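Local structure of cleavage and polyadenylation specificity factor 100 KD subunit (Methanosarcina mazei, 2XR1) at residues T147-N150 against I151-M155; S298-V301 against A302-L305; L400-V403 against V404-T407; F419-G422 against R423-V427; S584-R587 against Q588-Y592. The protein probably terminates archaeal transcription by cutting nascent RNA with a two-zinc nuclease site and then degrading the released RNA in the 5'-3' direction. All coordinates share one frame; numbering follows the deposited sequence.

How the interactions relate
The five interactions are local, each linking successive residues of one helix or of a helix and the turn before it, and they follow one another along the chain without overlap. Interactions 1 and 2, with centres 13 Å apart, bring helix 146-157, probably part of the second KH domain, against helix 299-306 of the metallo-beta-lactamase part, where Phe154 meets Leu305. Interactions 3 and 4, centres 18 Å apart, lie on two beta-CASP helices that touch through Leu400 and Val427. Interaction 5 begins the C-terminal metallo-beta-lactamase helix 586-594, with its centre 21 Å from that of interaction 4. Interactions 4 and 5 lie nearer the zinc site, the other three away from it.

Interaction 1 (T147-N150 against I151-M155); sequences TVKN and IREFM
Val148 turns CG1 anti to its own backbone nitrogen (chi1 164°), while Arg152 sets CG beside its backbone nitrogen (chi1 -73°) and then runs extended from CG to NE. Both side chains therefore travel the same way along one flank of the helix, and the methyl comes to lie over one face of the guanidinium, nearer its rim than its middle. Val148 CG1 is 3.4 Å from Arg152 NE, so the flat charged group rests on a hydrocarbon one turn back. On the neighbouring flank Thr147 and Ile151 repeat the principle with two methyl groups, CG2 of Thr147 and CD1 of Ile151 lying 4.1 Å apart. The hydroxyl of Thr147 leaves this pair and bonds to Glu453. Further round, Lys149 and Glu153 also run alongside each other, but NZ of Lys149 stays 4.0 Å from OE1 of Glu153, an attraction of opposite charges too long for a salt bridge. Beneath these pairs runs the backbone ladder: the N-H of Ile151 meets Thr147 O at 3.0 Å and that of Phe154 meets Asn150 O at 2.9 Å. Thr147, Val148 and Ile151 also touch helix 270-290 of the metallo-beta-lactamase part. The whole is a regular alpha helix with i to i+4 side-chain pairing, probably belonging to the second KH domain and packed against the nuclease core.

Interaction 2 (S298-V301 against A302-L305); sequences SGMV and AKTL
The flat peptide carbonyl of Met300 receives two donors from Thr304, and they approach it differently. OG1 of Thr304 lies in the carbonyl plane and bonds to Met300 O at 2.9 Å; the backbone N of Thr304, at 3.1 Å from the same Met300 O, sits above that plane, 43° out of it. One oxygen is thus gripped twice by a single residue. The torsion of Thr304 explains this: OG1 stands beside its own backbone nitrogen (chi1 -62°), facing back down the helix, with CG2 anti to that nitrogen. A buried hydroxyl is satisfied in this way by the backbone four residues earlier, a general solution for threonine within helices. Ser298 O is likewise doubly used: Ala302 N bonds to it at 3.2 Å, in its carbonyl plane. The second donor is Val301 N, 2.9 Å from Ser298 O. The remaining rungs join the N-H of Lys303 to Gly299 O and that of Leu305 to Val301 O, the latter at 3.0 Å. Between side chains the contact is slight: CE of Met300 comes to 4.3 Å from CD of Lys303. Beyond these residues, Thr304 touches helix 254-259, Val301 faces helix 270-290, and Ala302 and Leu305 meet helix 146-157. The result is a short alpha helix of the metallo-beta-lactamase fold, marked by the helical threonine that bonds back to the i-4 carbonyl.

Interaction 3 (L400-V403 against V404-T407); sequences LQMV and VKNT
The backbone from Leu400 to Thr407 is regular alpha helix, its i+4 to i bonds including Lys405 N to Gln401 O at 2.7 Å and Val404 N to Leu400 O at 3.0 Å. On this frame Leu400 and Val404 lie side by side and point the same way. Val404 holds CG2 beside its backbone nitrogen and CG1 anti to it (chi1 171°), an orientation that sends CG2 back toward the preceding turn, 4.1 Å from CD1 of Leu400. The same CG2 rests 3.5 Å from the carbonyl O of Leu400. On the outer flank Met402 and Lys405 meet more loosely, SD of Met402 lying 4.3 Å from CD of Lys405. Asn406 brings its amide over the backbone, with ND2 3.1 Å from Met402 O, but the angle is too poor for a bond; the carbonyl is served instead by the backbone N-H of Asn406, at 2.9 Å from Met402 O. OG1 of Thr407 lies 3.0 Å from Val403 O and is hydrogen-bonded with the hydroxyl of Thr533, so its single proton may go to either; the backbone N-H of Thr407 does bond to Val403 O. A helix divided into an apolar face and a polar one is the principle illustrated. The inner face rests on the beta-CASP core: Leu400 touches Val427 and Val430 of helix 423-436 and Val535 of strand 533-536, Val403 meets Thr533 on that strand, and Gln401 reaches Ser434 of the same neighbouring helix.

Interaction 4 (F419-G422 against R423-V427); sequences FAVG and RSQEV
Gln425 uses both ends of its amide on the turn before its helix: OE1 accepts the N-H of Gly422 at 2.8 Å, nearly in line with its C=O, and NE2 donates to Ala420 O at 2.9 Å. Gly422 is the N-cap, and the side chain that accepts its N-H stands three residues on, at the N-terminus of helix 423-436 in the beta-CASP region. A bend at chi2 (83°) folds the glutamine back toward the turn. The carbonyl of Ala420 receives NE2 in its plane, and OG of Ser424 lies 2.9 Å from the same Ala420 O and equally 2.9 Å from Phe419 O. Its single proton can serve one of these carbonyls at a time, and which one is not determined. Gly422 O takes a weak bond from the backbone N of Gln425. Gly422 itself has a positive phi (123°), a backbone shape that glycine adopts readily. The turn also reaches the zinc site: Val421 O accepts from NE2 of the zinc ligand His247, a second-shell contact that probably helps to position it. Arg423, whose NH2 bonds to Tyr539 O, runs alongside Phe419, the two pointing the same way. Their planes stand 84° apart, the ring offering its edge to one face of the guanidinium, with CE2 of Phe419 3.7 Å from NE of Arg423.

Interaction 5 (S584-R587 against Q588-Y592); sequences SDRR and QLMEY
OE1 of Gln588 is gripped from two directions, by the backbone N-H of Asp585 at 3.0 Å and by the ammonium of Lys357. Its bond to Asp585 is one half of a capping box; the other runs from the N-H of Gln588 to OD1 of Asp585, at 2.8 Å and nearly along the C-O axis. Asp585 is the N-cap of helix 586-594, and its CG stands between backbone nitrogen and carbonyl carbon (chi1 77°), which lets OD1 reach the first turn while OD2 takes the N-H of Gln390. NE2 of Gln588 bonds to Glu359, so the whole amide is held. Within the first turn Arg587 bends at chi3 and forms a salt bridge with Glu591, four residues later, NE to OE2 2.8 Å. OE2 lies in the guanidinium plane, yet NE approaches from above the carboxylate, the two planes being 82° apart. This start of the C-terminal metallo-beta-lactamase helix is tied to the residues that follow the zinc ligand Asp355 in the chain, as OG of Ser584 bonds to the backbone of Tyr356 and Tyr358. Next to the box, CB of Ser584 packs 3.5 Å from CB of Gln588 and 3.8 Å from CD2 of Leu589.

Interaction 1 (T147-N150 against I151-M155)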
loop_
_atom_site.group_PDB
_atom_site.type_symbol
_atom_site.label_atom_id
_atom_site.label_comp_id
_atom_site.label_asym_id
_atom_site.label_seq_id
_atom_site.Cartn_x
_atom_site.Cartn_y
_atom_site.Cartn_z
ATOM N N THR B 147 28.972 -26.034 -8.798
ATOM C CA THR B 147 27.778 -25.552 -8.111
ATOM C C THR B 147 26.608 -26.500 -8.296
ATOM O O THR B 147 25.925 -26.839 -7.348
ATOM C CB THR B 147 27.366 -24.193 -8.640
ATOM O OG1 THR B 147 28.539 -23.384 -8.784
ATOM C CG2 THR B 147 26.314 -23.518 -7.717
ATOM N N VAL B 148 26.376 -26.928 -9.523
ATOM C CA VAL B 148 25.287 -27.854 -9.789
ATOM C C VAL B 148 25.408 -29.110 -8.951
ATOM O O VAL B 148 24.410 -29.573 -8.429
ATOM C CB VAL B 148 25.205 -28.253 -11.285
ATOM C CG1 VAL B 148 24.338 -29.497 -11.464
ATOM C CG2 VAL B 148 24.673 -27.106 -12.095
ATOM N N LYS B 149 26.628 -29.636 -8.829
ATOM C CA LYS B 149 26.898 -30.825 -8.030
ATOM C C LYS B 149 26.707 -30.576 -6.534
ATOM O O LYS B 149 26.128 -31.416 -5.856
ATOM C CB LYS B 149 28.301 -31.393 -8.384
ATOM C CG LYS B 149 29.091 -32.100 -7.291
ATOM C CD LYS B 149 30.446 -32.595 -7.836
ATOM C CE LYS B 149 31.631 -32.426 -6.843
ATOM N NZ LYS B 149 31.638 -33.440 -5.738
ATOM N N ASN B 150 27.176 -29.440 -6.021
ATOM C CA ASN B 150 27.024 -29.122 -4.589
ATOM C C ASN B 150 25.558 -28.995 -4.190
ATOM O O ASN B 150 25.158 -29.503 -3.129
ATOM C CB ASN B 150 27.757 -27.832 -4.216
ATOM C CG ASN B 150 29.232 -28.032 -4.037
ATOM O OD1 ASN B 150 29.670 -28.920 -3.309
ATOM N ND2 ASN B 150 30.016 -27.191 -4.678
ATOM N N ILE B 151 24.774 -28.328 -5.045
ATOM C CA ILE B 151 23.329 -28.223 -4.841
ATOM C C ILE B 151 22.646 -29.607 -4.824
ATOM O O ILE B 151 21.837 -29.914 -3.947
ATOM C CB ILE B 151 22.676 -27.369 -5.906
ATOM C CG1 ILE B 151 23.049 -25.909 -5.714
ATOM C CG2 ILE B 151 21.204 -27.464 -5.809
ATOM C CD1 ILE B 151 22.588 -25.001 -6.858
ATOM N N ARG B 152 22.986 -30.452 -5.781
ATOM C CA ARG B 152 22.399 -31.784 -5.809
ATOM C C ARG B 152 22.672 -32.566 -4.539
ATOM O O ARG B 152 21.756 -33.151 -4.011
ATOM C CB ARG B 152 22.866 -32.551 -7.041
ATOM C CG ARG B 152 22.215 -32.016 -8.296
ATOM C CD ARG B 152 22.891 -32.508 -9.548
ATOM N NE ARG B 152 22.195 -32.013 -10.736
ATOM C CZ ARG B 152 22.369 -32.501 -11.966
ATOM N NH1 ARG B 152 23.220 -33.512 -12.195
ATOM N NH2 ARG B 152 21.673 -31.994 -12.979
ATOM N N GLU B 153 23.919 -32.552 -4.058
ATOM C CA GLU B 153 24.281 -33.204 -2.792
ATOM C C GLU B 153 23.557 -32.591 -1.605
ATOM O O GLU B 153 23.118 -33.306 -0.721
ATOM C CB GLU B 153 25.804 -33.160 -2.553
ATOM C CG GLU B 153 26.534 -34.418 -3.056
ATOM C CD GLU B 153 28.033 -34.373 -2.829
ATOM O OE1 GLU B 153 28.634 -33.290 -3.042
ATOM O OE2 GLU B 153 28.601 -35.428 -2.441
ATOM N N PHE B 154 23.439 -31.266 -1.591
ATOM C CA PHE B 154 22.733 -30.541 -0.538
ATOM C C PHE B 154 21.235 -30.893 -0.483
ATOM O O PHE B 154 20.660 -31.006 0.595
ATOM C CB PHE B 154 22.939 -29.030 -0.709
ATOM C CG PHE B 154 22.104 -28.211 0.208
ATOM C CD1 PHE B 154 22.589 -27.836 1.448
ATOM C CD2 PHE B 154 20.804 -27.848 -0.150
ATOM C CE1 PHE B 154 21.790 -27.105 2.310
ATOM C CE2 PHE B 154 20.001 -27.135 0.701
ATOM C CZ PHE B 154 20.487 -26.751 1.933
ATOM N N MET B 155 20.611 -31.065 -1.636
ATOM C CA MET B 155 19.214 -31.504 -1.691
ATOM C C MET B 155 18.995 -32.930 -1.161
ATOM O O MET B 155 18.006 -33.167 -0.491
ATOM C CB MET B 155 18.680 -31.419 -3.108
ATOM C CG MET B 155 18.596 -30.011 -3.643
ATOM S SD MET B 155 17.224 -29.002 -3.061
ATOM C CE MET B 155 17.901 -28.289 -1.590
#

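Interaction 2 (S298-V301 against A302-L305)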
loop_
_atom_site.group_PDB
_atom_site.type_symbol
_atom_site.label_atom_id
_atom_site.label_comp_id
_atom_site.label_asym_id
_atom_site.label_seq_id
_atom_site.Cartn_x
_atom_site.Cartn_y
_atom_site.Cartn_z
ATOM N N SER B 298 25.454 -17.451 5.367
ATOM C CA SER B 298 25.328 -18.499 4.350
ATOM C C SER B 298 24.220 -19.485 4.665
ATOM O O SER B 298 23.586 -20.026 3.752
ATOM C CB SER B 298 26.656 -19.249 4.080
ATOM O OG SER B 298 27.192 -19.889 5.237
ATOM N N GLY B 299 23.938 -19.674 5.944
ATOM C CA GLY B 299 22.784 -20.466 6.361
ATOM C C GLY B 299 21.445 -20.041 5.768
ATOM O O GLY B 299 20.554 -20.864 5.588
ATOM N N MET B 300 21.293 -18.760 5.445
ATOM C CA MET B 300 20.055 -18.284 4.848
ATOM C C MET B 300 19.988 -18.545 3.373
ATOM O O MET B 300 18.911 -18.516 2.803
ATOM C CB MET B 300 19.893 -16.795 5.098
ATOM C CG MET B 300 19.624 -16.445 6.544
ATOM S SD MET B 300 18.126 -17.258 7.180
ATOM C CE MET B 300 18.831 -18.465 8.284
ATOM N N VAL B 301 21.139 -18.758 2.737
ATOM C CA VAL B 301 21.166 -19.197 1.332
ATOM C C VAL B 301 20.700 -20.658 1.311
ATOM O O VAL B 301 19.873 -21.028 0.516
ATOM C CB VAL B 301 22.583 -19.038 0.716
ATOM C CG1 VAL B 301 22.627 -19.526 -0.735
ATOM C CG2 VAL B 301 23.019 -17.595 0.801
ATOM N N ALA B 302 21.176 -21.461 2.240
ATOM C CA ALA B 302 20.691 -22.837 2.361
ATOM C C ALA B 302 19.168 -22.910 2.543
ATOM O O ALA B 302 18.461 -23.704 1.879
ATOM C CB ALA B 302 21.393 -23.553 3.496
ATOM N N LYS B 303 18.663 -22.065 3.429
ATOM C CA LYS B 303 17.245 -22.036 3.699
ATOM C C LYS B 303 16.450 -21.614 2.468
ATOM O O LYS B 303 15.369 -22.145 2.226
ATOM C CB LYS B 303 16.951 -21.090 4.856
ATOM C CG LYS B 303 15.554 -21.274 5.445
ATOM C CD LYS B 303 15.422 -20.610 6.809
ATOM C CE LYS B 303 14.226 -21.143 7.604
ATOM N NZ LYS B 303 12.975 -21.255 6.781
ATOM N N THR B 304 16.974 -20.662 1.691
ATOM C CA THR B 304 16.303 -20.234 0.490
ATOM C C THR B 304 16.268 -21.357 -0.544
ATOM O O THR B 304 15.273 -21.481 -1.292
ATOM C CB THR B 304 17.030 -19.057 -0.172
ATOM O OG1 THR B 304 17.039 -17.953 0.727
ATOM C CG2 THR B 304 16.384 -18.646 -1.470
ATOM N N LEU B 305 17.357 -22.128 -0.635
ATOM C CA LEU B 305 17.426 -23.193 -1.623
ATOM C C LEU B 305 16.455 -24.323 -1.257
ATOM O O LEU B 305 15.845 -24.912 -2.128
ATOM C CB LEU B 305 18.861 -23.710 -1.744
ATOM C CG LEU B 305 19.182 -24.881 -2.665
ATOM C CD1 LEU B 305 18.831 -24.563 -4.099
ATOM C CD2 LEU B 305 20.672 -25.232 -2.525
#

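Interaction 3 (L400-V403 against V404-T407)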
loop_
_atom_site.group_PDB
_atom_site.type_symbol
_atom_site.label_atom_id
_atom_site.label_comp_id
_atom_site.label_asym_id
_atom_site.label_seq_id
_atom_site.Cartn_x
_atom_site.Cartn_y
_atom_site.Cartn_z
ATOM N N LEU B 400 33.823 -4.111 -30.968
ATOM C CA LEU B 400 34.630 -4.762 -29.940
ATOM C C LEU B 400 35.933 -5.304 -30.520
ATOM O O LEU B 400 36.954 -5.217 -29.885
ATOM C CB LEU B 400 33.876 -5.890 -29.261
ATOM C CG LEU B 400 34.594 -6.438 -28.023
ATOM C CD1 LEU B 400 34.880 -5.277 -27.101
ATOM C CD2 LEU B 400 33.788 -7.494 -27.316
ATOM N N GLN B 401 35.883 -5.871 -31.717
ATOM C CA GLN B 401 37.036 -6.537 -32.272
ATOM C C GLN B 401 38.099 -5.519 -32.553
ATOM O O GLN B 401 39.251 -5.751 -32.275
ATOM C CB GLN B 401 36.685 -7.293 -33.551
ATOM C CG GLN B 401 35.843 -8.518 -33.278
ATOM C CD GLN B 401 35.264 -9.168 -34.534
ATOM O OE1 GLN B 401 34.836 -8.485 -35.472
ATOM N NE2 GLN B 401 35.248 -10.499 -34.552
ATOM N N MET B 402 37.698 -4.373 -33.073
ATOM C CA MET B 402 38.638 -3.324 -33.398
ATOM C C MET B 402 39.273 -2.699 -32.162
ATOM O O MET B 402 40.475 -2.432 -32.149
ATOM C CB MET B 402 37.971 -2.261 -34.272
ATOM C CG MET B 402 37.737 -2.765 -35.720
ATOM S SD MET B 402 39.301 -3.049 -36.638
ATOM C CE MET B 402 38.712 -3.805 -38.163
ATOM N N VAL B 403 38.494 -2.476 -31.116
ATOM C CA VAL B 403 39.064 -1.921 -29.890
ATOM C C VAL B 403 40.065 -2.893 -29.284
ATOM O O VAL B 403 41.164 -2.491 -28.889
ATOM C CB VAL B 403 38.006 -1.593 -28.880
ATOM C CG1 VAL B 403 38.623 -1.314 -27.544
ATOM C CG2 VAL B 403 37.180 -0.415 -29.381
ATOM N N VAL B 404 39.706 -4.170 -29.238
ATOM C CA VAL B 404 40.590 -5.164 -28.655
ATOM C C VAL B 404 41.804 -5.414 -29.553
ATOM O O VAL B 404 42.931 -5.487 -29.060
ATOM C CB VAL B 404 39.843 -6.463 -28.315
ATOM C CG1 VAL B 404 40.822 -7.534 -27.925
ATOM C CG2 VAL B 404 38.868 -6.216 -27.158
ATOM N N LYS B 405 41.581 -5.470 -30.863
ATOM C CA LYS B 405 42.672 -5.636 -31.813
ATOM C C LYS B 405 43.681 -4.530 -31.655
ATOM O O LYS B 405 44.875 -4.788 -31.505
ATOM C CB LYS B 405 42.170 -5.615 -33.242
ATOM C CG LYS B 405 43.222 -5.959 -34.273
ATOM C CD LYS B 405 42.872 -5.282 -35.583
ATOM C CE LYS B 405 43.213 -6.129 -36.781
ATOM N NZ LYS B 405 42.895 -5.392 -38.027
ATOM N N ASN B 406 43.192 -3.297 -31.684
ATOM C CA ASN B 406 44.074 -2.149 -31.607
ATOM C C ASN B 406 44.817 -2.165 -30.277
ATOM O O ASN B 406 46.028 -2.018 -30.276
ATOM C CB ASN B 406 43.328 -0.815 -31.845
ATOM C CG ASN B 406 42.788 -0.660 -33.290
ATOM O OD1 ASN B 406 43.324 -1.232 -34.250
ATOM N ND2 ASN B 406 41.713 0.140 -33.432
ATOM N N THR B 407 44.126 -2.401 -29.166
ATOM C CA THR B 407 44.807 -2.450 -27.866
ATOM C C THR B 407 45.937 -3.475 -27.838
ATOM O O THR B 407 46.973 -3.229 -27.251
ATOM C CB THR B 407 43.880 -2.824 -26.695
ATOM O OG1 THR B 407 42.876 -1.823 -26.496
ATOM C CG2 THR B 407 44.687 -2.950 -25.431
#

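Interaction 4 (F419-G422 against R423-V427)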
loop_
_atom_site.group_PDB
_atom_site.type_symbol
_atom_site.label_atom_id
_atom_site.label_comp_id
_atom_site.label_asym_id
_atom_site.label_seq_id
_atom_site.Cartn_x
_atom_site.Cartn_y
_atom_site.Cartn_z
ATOM N N PHE B 419 29.680 -8.914 -15.403
ATOM C CA PHE B 419 29.041 -9.715 -14.374
ATOM C C PHE B 419 29.389 -11.155 -14.575
ATOM O O PHE B 419 29.752 -11.545 -15.682
ATOM C CB PHE B 419 27.527 -9.480 -14.417
ATOM C CG PHE B 419 27.160 -8.086 -14.036
ATOM C CD1 PHE B 419 27.095 -7.722 -12.702
ATOM C CD2 PHE B 419 26.967 -7.120 -15.011
ATOM C CE1 PHE B 419 26.789 -6.393 -12.338
ATOM C CE2 PHE B 419 26.661 -5.817 -14.668
ATOM C CZ PHE B 419 26.565 -5.454 -13.330
ATOM N N ALA B 420 29.321 -11.937 -13.501
ATOM C CA ALA B 420 29.550 -13.368 -13.612
ATOM C C ALA B 420 28.679 -13.954 -14.702
ATOM O O ALA B 420 29.169 -14.729 -15.535
ATOM C CB ALA B 420 29.276 -14.056 -12.330
ATOM N N VAL B 421 27.396 -13.581 -14.720
ATOM C CA VAL B 421 26.504 -14.021 -15.781
ATOM C C VAL B 421 25.852 -12.831 -16.428
ATOM O O VAL B 421 25.370 -11.938 -15.745
ATOM C CB VAL B 421 25.382 -14.945 -15.254
ATOM C CG1 VAL B 421 24.583 -14.281 -14.156
ATOM C CG2 VAL B 421 24.460 -15.316 -16.353
ATOM N N GLY B 422 25.789 -12.839 -17.753
ATOM C CA GLY B 422 25.271 -11.717 -18.496
ATOM C C GLY B 422 26.324 -11.235 -19.483
ATOM O O GLY B 422 26.512 -11.835 -20.575
ATOM N N ARG B 423 27.052 -10.193 -19.121
ATOM C CA ARG B 423 27.855 -9.500 -20.137
ATOM C C ARG B 423 29.103 -10.296 -20.489
ATOM O O ARG B 423 29.609 -10.219 -21.597
ATOM C CB ARG B 423 28.246 -8.114 -19.643
ATOM C CG ARG B 423 27.076 -7.244 -19.298
ATOM C CD ARG B 423 27.493 -6.080 -18.537
ATOM N NE ARG B 423 26.329 -5.234 -18.322
ATOM C CZ ARG B 423 26.359 -3.971 -17.938
ATOM N NH1 ARG B 423 27.517 -3.377 -17.704
ATOM N NH2 ARG B 423 25.221 -3.315 -17.790
ATOM N N SER B 424 29.576 -11.085 -19.542
ATOM C CA SER B 424 30.730 -11.884 -19.755
ATOM C C SER B 424 30.504 -12.933 -20.852
ATOM O O SER B 424 31.327 -13.087 -21.759
ATOM C CB SER B 424 31.111 -12.548 -18.446
ATOM O OG SER B 424 30.038 -13.327 -17.945
ATOM N N GLN B 425 29.388 -13.644 -20.819
ATOM C CA GLN B 425 29.228 -14.768 -21.761
ATOM C C GLN B 425 29.132 -14.292 -23.199
ATOM O O GLN B 425 29.855 -14.812 -24.060
ATOM C CB GLN B 425 28.049 -15.671 -21.392
ATOM C CG GLN B 425 28.344 -16.578 -20.196
ATOM C CD GLN B 425 28.159 -15.929 -18.858
ATOM O OE1 GLN B 425 27.347 -15.013 -18.692
ATOM N NE2 GLN B 425 28.894 -16.411 -17.879
ATOM N N GLU B 426 28.304 -13.284 -23.464
ATOM C CA GLU B 426 28.216 -12.727 -24.823
ATOM C C GLU B 426 29.576 -12.197 -25.285
ATOM O O GLU B 426 29.966 -12.401 -26.451
ATOM C CB GLU B 426 27.102 -11.656 -24.999
ATOM C CG GLU B 426 25.768 -12.194 -25.660
ATOM C CD GLU B 426 25.083 -11.236 -26.753
ATOM O OE1 GLU B 426 24.352 -10.228 -26.380
ATOM O OE2 GLU B 426 25.264 -11.543 -27.979
ATOM N N VAL B 427 30.325 -11.574 -24.383
ATOM C CA VAL B 427 31.655 -11.091 -24.760
ATOM C C VAL B 427 32.579 -12.250 -25.133
ATOM O O VAL B 427 33.308 -12.177 -26.098
ATOM C CB VAL B 427 32.316 -10.233 -23.664
ATOM C CG1 VAL B 427 33.740 -9.866 -24.055
ATOM C CG2 VAL B 427 31.537 -9.003 -23.419
#

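Interaction 5 (S584-R587 against Q588-Y592)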
loop_
_atom_site.group_PDB
_atom_site.type_symbol
_atom_site.label_atom_id
_atom_site.label_comp_id
_atom_site.label_asym_id
_atom_site.label_seq_id
_atom_site.Cartn_x
_atom_site.Cartn_y
_atom_site.Cartn_z
ATOM N N SER B 584 16.806 -4.876 -23.997
ATOM C CA SER B 584 16.186 -4.252 -25.117
ATOM C C SER B 584 16.572 -2.801 -25.139
ATOM O O SER B 584 16.468 -2.139 -24.133
ATOM C CB SER B 584 14.665 -4.343 -24.963
ATOM O OG SER B 584 14.227 -5.642 -25.164
ATOM N N ASP B 585 16.992 -2.286 -26.286
ATOM C CA ASP B 585 17.229 -0.851 -26.410
ATOM C C ASP B 585 15.878 -0.120 -26.530
ATOM O O ASP B 585 14.821 -0.739 -26.368
ATOM C CB ASP B 585 18.175 -0.549 -27.578
ATOM C CG ASP B 585 17.504 -0.633 -28.969
ATOM O OD1 ASP B 585 16.320 -1.058 -29.063
ATOM O OD2 ASP B 585 18.175 -0.267 -29.988
ATOM N N ARG B 586 15.911 1.183 -26.782
ATOM C CA ARG B 586 14.678 1.966 -26.821
ATOM C C ARG B 586 13.728 1.435 -27.887
ATOM O O ARG B 586 12.588 1.193 -27.607
ATOM C CB ARG B 586 14.988 3.446 -27.032
ATOM C CG ARG B 586 13.844 4.265 -27.542
ATOM C CD ARG B 586 12.835 4.640 -26.455
ATOM N NE ARG B 586 11.912 5.599 -27.031
ATOM C CZ ARG B 586 11.175 6.483 -26.375
ATOM N NH1 ARG B 586 11.205 6.589 -25.057
ATOM N NH2 ARG B 586 10.405 7.295 -27.078
ATOM N N ARG B 587 14.225 1.221 -29.095
ATOM C CA ARG B 587 13.424 0.655 -30.175
ATOM C C ARG B 587 12.772 -0.679 -29.740
ATOM O O ARG B 587 11.593 -0.917 -29.912
ATOM C CB ARG B 587 14.269 0.422 -31.416
ATOM C CG ARG B 587 13.438 0.346 -32.702
ATOM C CD ARG B 587 14.246 -0.166 -33.903
ATOM N NE ARG B 587 14.229 -1.636 -33.959
ATOM C CZ ARG B 587 15.250 -2.442 -33.616
ATOM N NH1 ARG B 587 16.434 -1.940 -33.205
ATOM N NH2 ARG B 587 15.103 -3.763 -33.699
ATOM N N GLN B 588 13.559 -1.533 -29.124
ATOM C CA GLN B 588 13.099 -2.871 -28.789
ATOM C C GLN B 588 12.060 -2.856 -27.689
ATOM O O GLN B 588 11.154 -3.694 -27.694
ATOM C CB GLN B 588 14.298 -3.749 -28.438
ATOM C CG GLN B 588 15.027 -4.162 -29.706
ATOM C CD GLN B 588 16.491 -4.501 -29.493
ATOM O OE1 GLN B 588 17.012 -4.428 -28.360
ATOM N NE2 GLN B 588 17.178 -4.865 -30.587
ATOM N N LEU B 589 12.202 -1.938 -26.734
ATOM C CA LEU B 589 11.196 -1.772 -25.697
ATOM C C LEU B 589 9.863 -1.424 -26.357
ATOM O O LEU B 589 8.820 -2.009 -26.053
ATOM C CB LEU B 589 11.615 -0.693 -24.708
ATOM C CG LEU B 589 12.809 -1.134 -23.827
ATOM C CD1 LEU B 589 13.487 0.021 -23.068
ATOM C CD2 LEU B 589 12.333 -2.194 -22.867
ATOM N N MET B 590 9.902 -0.480 -27.282
ATOM C CA MET B 590 8.691 -0.040 -27.945
ATOM C C MET B 590 8.098 -1.132 -28.813
ATOM O O MET B 590 6.895 -1.282 -28.862
ATOM C CB MET B 590 8.955 1.209 -28.797
ATOM C CG MET B 590 9.148 2.466 -27.940
ATOM S SD MET B 590 7.565 3.211 -27.348
ATOM C CE MET B 590 7.241 4.394 -28.674
ATOM N N GLU B 591 8.941 -1.906 -29.483
ATOM C CA GLU B 591 8.471 -2.956 -30.365
ATOM C C GLU B 591 7.806 -4.068 -29.526
ATOM O O GLU B 591 6.754 -4.579 -29.908
ATOM C CB GLU B 591 9.618 -3.479 -31.257
ATOM C CG GLU B 591 10.096 -2.504 -32.368
ATOM C CD GLU B 591 11.416 -2.962 -33.141
ATOM O OE1 GLU B 591 12.269 -3.707 -32.536
ATOM O OE2 GLU B 591 11.591 -2.576 -34.374
ATOM N N TYR B 592 8.379 -4.365 -28.362
ATOM C CA TYR B 592 7.861 -5.401 -27.467
ATOM C C TYR B 592 6.406 -5.185 -27.083
ATOM O O TYR B 592 5.607 -6.124 -27.122
ATOM C CB TYR B 592 8.653 -5.462 -26.175
ATOM C CG TYR B 592 8.254 -6.611 -25.269
ATOM C CD1 TYR B 592 8.690 -7.895 -25.528
ATOM C CD2 TYR B 592 7.493 -6.400 -24.142
ATOM C CE1 TYR B 592 8.379 -8.946 -24.719
ATOM C CE2 TYR B 592 7.137 -7.456 -23.325
ATOM C CZ TYR B 592 7.597 -8.743 -23.638
ATOM O OH TYR B 592 7.251 -9.828 -22.856
#